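Local coordinates for DUF269-containing protein (Cyanothece sp. ATCC 51142, PDB 3NJ2) that is of unknown function but belongs to the DUF269 family and is associated with nitrogen fixation in this cyanobacterium, at residues Ile89-Ala97 / Cys108-His116. Numbering follows the deposited sequence.
Sequences ILCYFRAIA and CQVVVDLNH
Helix 83-104 lies along one face of an antiparallel three-stranded sheet, and here it packs on an edge strand within this chain, 109-114, which runs nearly antiparallel to it at 156°, the axes of the short segments coming within 8.3 Å. Alternation along the strand gives the helix Val110, Val112 and Leu114, while Val111 and Asp113 turn to the other face and pack against the second subunit. Val110 fits between two helical turns. Its CG1, anti to the backbone N (chi1 179°), meets CB of Phe93, and its CG2 presses on CB of Ala97 at 3.4 Å, a tight carbon contact; the same methyl also touches the carbonyl O of Phe93. One step along the strand, Val112 CG2 lies 3.7 Å from CD1 of Leu90, the two side chains passing one another head to tail. Val112 CG1 meets Ile89 CG2 at 3.8 Å, with the side chains set roughly perpendicular. At the far end Ile89 and Leu114 meet end to end, CD1 to CD1 at 3.7 Å. No direct hydrogen bond joins helix and strand; a water bridges them, accepting from Arg94 NE at 3.1 Å and donating to Val110 O at 3.0 Å. It sits at the edge of the guanidinium, in its plane, while CG of Leu90 lies over the centre of one face, and Tyr47 adds a cation-pi contact. Apolar side chains from successive turns meeting alternate strand residues are characteristic of a helix packed on an antiparallel sheet, as in alpha+beta folds.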
ATOM      1  N   ILE B  89      -0.826 -12.488   5.867  1.00 10.80           N
ATOM      2  CA  ILE B  89      -0.625 -12.055   4.499  1.00  9.83           C
ATOM      3  C   ILE B  89       0.599 -11.132   4.460  1.00 10.09           C
ATOM      4  O   ILE B  89       1.389 -11.301   3.481  1.00  9.93           O
ATOM      5  CB  ILE B  89      -1.826 -11.197   4.064  1.00 11.98           C
ATOM      6  CG1 ILE B  89      -3.076 -12.001   4.157  1.00 10.63           C
ATOM      7  CG2 ILE B  89      -1.624 -10.654   2.587  1.00 12.39           C
ATOM      8  CD1 ILE B  89      -4.372 -11.216   3.893  1.00 12.87           C
ATOM      9  N   LEU B  90       0.862 -10.237   5.440  1.00 10.21           N
ATOM     10  CA  LEU B  90       2.077  -9.406   5.436  1.00 11.35           C
ATOM     11  C   LEU B  90       3.324 -10.288   5.473  1.00 11.50           C
ATOM     12  O   LEU B  90       4.242 -10.073   4.662  1.00 11.06           O
ATOM     13  CB  LEU B  90       2.007  -8.467   6.627  1.00 12.14           C
ATOM     14  CG  LEU B  90       2.768  -7.170   6.684  1.00 24.09           C
ATOM     15  CD1 LEU B  90       2.701  -6.406   5.356  1.00 21.61           C
ATOM     16  CD2 LEU B  90       2.046  -6.375   7.777  1.00 25.79           C
ATOM     17  N   CYS B  91       3.284 -11.359   6.261  1.00 10.35           N
ATOM     18  CA  CYS B  91       4.463 -12.212   6.363  1.00 11.58           C
ATOM     19  C   CYS B  91       4.760 -12.998   5.114  1.00  8.93           C
ATOM     20  O   CYS B  91       5.949 -13.143   4.721  1.00 11.02           O
ATOM     21  CB  CYS B  91       4.360 -13.170   7.549  1.00 10.17           C
ATOM     22  SG  CYS B  91       4.654 -12.286   9.175  1.00 15.56           S
ATOM     23  N   TYR B  92       3.710 -13.416   4.401  1.00  9.38           N
ATOM     24  CA  TYR B  92       3.827 -14.037   3.079  1.00  9.90           C
ATOM     25  C   TYR B  92       4.525 -13.124   2.117  1.00  8.84           C
ATOM     26  O   TYR B  92       5.567 -13.511   1.478  1.00  9.28           O
ATOM     27  CB  TYR B  92       2.411 -14.411   2.584  1.00  8.28           C
ATOM     28  CG  TYR B  92       2.344 -15.059   1.240  1.00  9.89           C
ATOM     29  CD1 TYR B  92       2.676 -16.433   1.067  1.00 10.59           C
ATOM     30  CD2 TYR B  92       1.904 -14.351   0.140  1.00 12.59           C
ATOM     31  CE1 TYR B  92       2.571 -17.073  -0.188  1.00 12.78           C
ATOM     32  CE2 TYR B  92       1.755 -14.986  -1.064  1.00 11.89           C
ATOM     33  CZ  TYR B  92       2.108 -16.341  -1.215  1.00 13.52           C
ATOM     34  OH  TYR B  92       2.012 -16.914  -2.449  1.00 15.25           O
ATOM     35  N   PHE B  93       4.074 -11.876   2.031  1.00  8.37           N
ATOM     36  CA  PHE B  93       4.723 -10.944   1.096  1.00  8.61           C
ATOM     37  C   PHE B  93       6.115 -10.521   1.532  1.00 10.15           C
ATOM     38  O   PHE B  93       6.954 -10.253   0.672  1.00 10.77           O
ATOM     39  CB  PHE B  93       3.768  -9.820   0.646  1.00  9.92           C
ATOM     40  CG  PHE B  93       2.657 -10.369  -0.241  1.00  9.51           C
ATOM     41  CD1 PHE B  93       2.947 -10.618  -1.581  1.00 11.07           C
ATOM     42  CD2 PHE B  93       1.329 -10.608   0.262  1.00  9.63           C
ATOM     43  CE1 PHE B  93       1.994 -11.176  -2.320  1.00 11.84           C
ATOM     44  CE2 PHE B  93       0.364 -11.210  -0.525  1.00  9.81           C
ATOM     45  CZ  PHE B  93       0.709 -11.484  -1.837  1.00 11.03           C
ATOM     46  N   ARG B  94       6.322 -10.420   2.866  1.00 10.17           N
ATOM     47  CA  ARG B  94       7.703 -10.130   3.357  1.00 10.31           C
ATOM     48  C   ARG B  94       8.631 -11.278   3.066  1.00 10.57           C
ATOM     49  O   ARG B  94       9.883 -11.037   2.858  1.00 11.16           O
ATOM     50  CB  ARG B  94       7.674  -9.942   4.866  1.00 12.23           C
ATOM     51  CG  ARG B  94       7.086  -8.515   5.254  1.00 11.21           C
ATOM     52  CD  ARG B  94       6.720  -8.577   6.762  1.00 13.96           C
ATOM     53  NE  ARG B  94       6.307  -7.243   7.198  1.00 21.69           N
ATOM     54  CZ  ARG B  94       5.585  -6.988   8.297  1.00 24.04           C
ATOM     55  NH1 ARG B  94       5.136  -7.980   9.085  1.00 23.99           N
ATOM     56  NH2 ARG B  94       5.251  -5.739   8.555  1.00 28.90           N
ATOM     57  N   ALA B  95       8.125 -12.487   3.077  1.00 10.46           N
ATOM     58  CA  ALA B  95       8.939 -13.695   2.803  1.00  9.46           C
ATOM     59  C   ALA B  95       9.405 -13.643   1.308  1.00 10.44           C
ATOM     60  O   ALA B  95      10.591 -13.986   0.979  1.00 13.45           O
ATOM     61  CB  ALA B  95       8.135 -14.910   3.134  1.00 10.63           C
ATOM     62  N   ILE B  96       8.466 -13.205   0.445  1.00  9.98           N
ATOM     63  CA  ILE B  96       8.710 -13.124  -0.971  1.00 10.32           C
ATOM     64  C   ILE B  96       9.771 -12.008  -1.150  1.00 11.92           C
ATOM     65  O   ILE B  96      10.819 -12.192  -1.865  1.00 10.86           O
ATOM     66  CB  ILE B  96       7.393 -12.812  -1.707  1.00  9.76           C
ATOM     67  CG1 ILE B  96       6.597 -14.063  -1.736  1.00  9.46           C
ATOM     68  CG2 ILE B  96       7.754 -12.283  -3.239  1.00 13.03           C
ATOM     69  CD1 ILE B  96       5.145 -13.779  -2.068  1.00 13.97           C
ATOM     70  N   ALA B  97       9.591 -10.879  -0.483  1.00 11.33           N
ATOM     71  CA  ALA B  97      10.445  -9.686  -0.597  1.00 11.11           C
ATOM     72  C   ALA B  97      11.873 -10.069  -0.118  1.00 11.57           C
ATOM     73  O   ALA B  97      12.882  -9.763  -0.721  1.00 13.76           O
ATOM     74  CB  ALA B  97       9.898  -8.566   0.235  1.00 11.01           C
ATOM     75  N   CYS B 108      13.997  -4.275  -0.530  1.00 13.47           N
ATOM     76  CA  CYS B 108      12.626  -4.281  -0.903  1.00 13.68           C
ATOM     77  C   CYS B 108      11.754  -3.908   0.340  1.00 15.50           C
ATOM     78  O   CYS B 108      12.104  -4.278   1.488  1.00 18.40           O
ATOM     79  CB  CYS B 108      12.250  -5.705  -1.470  1.00 14.54           C
ATOM     80  SG  CYS B 108      12.802  -6.005  -3.109  1.00 17.23           S
ATOM     81  N   GLN B 109      10.671  -3.196   0.100  1.00 14.38           N
ATOM     82  CA  GLN B 109       9.660  -2.876   1.144  1.00 13.49           C
ATOM     83  C   GLN B 109       8.301  -3.450   0.739  1.00  9.79           C
ATOM     84  O   GLN B 109       8.111  -3.808  -0.445  1.00 12.15           O
ATOM     85  CB  GLN B 109       9.601  -1.407   1.329  1.00 16.37           C
ATOM     86  CG  GLN B 109      11.022  -1.056   1.952  1.00 17.81           C
ATOM     87  CD  GLN B 109      11.142   0.398   2.168  1.00 26.16           C
ATOM     88  OE1 GLN B 109      11.178   1.181   1.206  1.00 31.01           O
ATOM     89  NE2 GLN B 109      11.215   0.791   3.432  1.00 22.09           N
ATOM     90  N   VAL B 110       7.513  -3.697   1.768  1.00 10.38           N
ATOM     91  CA  VAL B 110       6.240  -4.378   1.576  1.00  9.90           C
ATOM     92  C   VAL B 110       5.112  -3.571   2.186  1.00 11.86           C
ATOM     93  O   VAL B 110       5.213  -3.079   3.377  1.00 12.14           O
ATOM     94  CB  VAL B 110       6.283  -5.789   2.218  1.00 11.70           C
ATOM     95  CG1 VAL B 110       4.932  -6.498   2.029  1.00 12.35           C
ATOM     96  CG2 VAL B 110       7.409  -6.676   1.634  1.00 15.28           C
ATOM     97  N   VAL B 111       3.984  -3.428   1.449  1.00 10.16           N
ATOM     98  CA  VAL B 111       2.725  -2.976   2.018  1.00  9.38           C
ATOM     99  C   VAL B 111       1.589  -3.895   1.606  1.00 10.83           C
ATOM    100  O   VAL B 111       1.479  -4.305   0.444  1.00 12.03           O
ATOM    101  CB  VAL B 111       2.456  -1.530   1.467  1.00 10.47           C
ATOM    102  CG1 VAL B 111       0.932  -1.104   1.427  1.00 11.82           C
ATOM    103  CG2 VAL B 111       3.311  -0.578   2.202  1.00 11.11           C
ATOM    104  N   VAL B 112       0.746  -4.179   2.557  1.00  9.85           N
ATOM    105  CA  VAL B 112      -0.531  -4.889   2.345  1.00 10.28           C
ATOM    106  C   VAL B 112      -1.675  -3.940   2.748  1.00 12.88           C
ATOM    107  O   VAL B 112      -1.777  -3.509   3.928  1.00 13.76           O
ATOM    108  CB  VAL B 112      -0.598  -6.273   3.045  1.00 11.50           C
ATOM    109  CG1 VAL B 112      -2.008  -6.864   2.948  1.00 14.62           C
ATOM    110  CG2 VAL B 112       0.510  -7.236   2.532  1.00 12.10           C
ATOM    111  N   ASP B 113      -2.439  -3.495   1.764  1.00 12.44           N
ATOM    112  CA  ASP B 113      -3.487  -2.558   2.046  1.00 12.13           C
ATOM    113  C   ASP B 113      -4.836  -3.252   1.746  1.00 12.71           C
ATOM    114  O   ASP B 113      -5.083  -3.721   0.637  1.00 13.02           O
ATOM    115  CB  ASP B 113      -3.357  -1.368   1.145  1.00 13.55           C
ATOM    116  CG  ASP B 113      -4.383  -0.258   1.449  1.00 14.48           C
ATOM    117  OD1 ASP B 113      -4.574   0.121   2.639  1.00 19.24           O
ATOM    118  OD2 ASP B 113      -4.971   0.276   0.549  1.00 18.59           O
ATOM    119  N   LEU B 114      -5.651  -3.371   2.796  1.00 13.40           N
ATOM    120  CA  LEU B 114      -6.978  -3.966   2.666  1.00 14.95           C
ATOM    121  C   LEU B 114      -8.082  -3.117   3.206  1.00 17.15           C
ATOM    122  O   LEU B 114      -7.943  -2.479   4.265  1.00 18.22           O
ATOM    123  CB  LEU B 114      -6.999  -5.386   3.331  1.00 13.67           C
ATOM    124  CG  LEU B 114      -6.030  -6.431   2.696  1.00 15.55           C
ATOM    125  CD1 LEU B 114      -5.631  -7.699   3.589  1.00 16.30           C
ATOM    126  CD2 LEU B 114      -6.630  -6.964   1.321  1.00 17.97           C
ATOM    127  N   ASN B 115      -9.236  -3.124   2.521  1.00 17.42           N
ATOM    128  CA  ASN B 115     -10.415  -2.422   3.012  1.00 18.39           C
ATOM    129  C   ASN B 115     -11.259  -3.354   3.891  1.00 17.57           C
ATOM    130  O   ASN B 115     -10.957  -4.502   4.111  1.00 17.19           O
ATOM    131  CB  ASN B 115     -11.182  -1.713   1.881  1.00 18.76           C
ATOM    132  CG  ASN B 115     -11.895  -2.701   0.946  1.00 16.37           C
ATOM    133  OD1 ASN B 115     -11.931  -3.898   1.196  1.00 13.93           O
ATOM    134  ND2 ASN B 115     -12.409  -2.196  -0.179  1.00 19.40           N
ATOM    135  N   HIS B 116     -12.356  -2.802   4.430  1.00 22.18           N
ATOM    136  CA  HIS B 116     -13.236  -3.631   5.225  1.00 23.19           C
ATOM    137  C   HIS B 116     -13.805  -4.881   4.466  1.00 22.26           C
ATOM    138  O   HIS B 116     -14.205  -5.895   5.067  1.00 23.15           O
ATOM    139  CB  HIS B 116     -14.374  -2.755   5.766  1.00 25.71           C
ATOM    140  CG  HIS B 116     -15.466  -2.495   4.785  1.00 30.59           C
ATOM    141  ND1 HIS B 116     -16.647  -3.221   4.766  1.00 37.44           N
ATOM    142  CD2 HIS B 116     -15.568  -1.581   3.787  1.00 34.86           C
ATOM    143  CE1 HIS B 116     -17.421  -2.759   3.799  1.00 37.40           C
ATOM    144  NE2 HIS B 116     -16.781  -1.781   3.175  1.00 36.11           N
TER
HETATM  145  O   HOH W   1       6.343  -4.555   5.689  1.00 24.77           O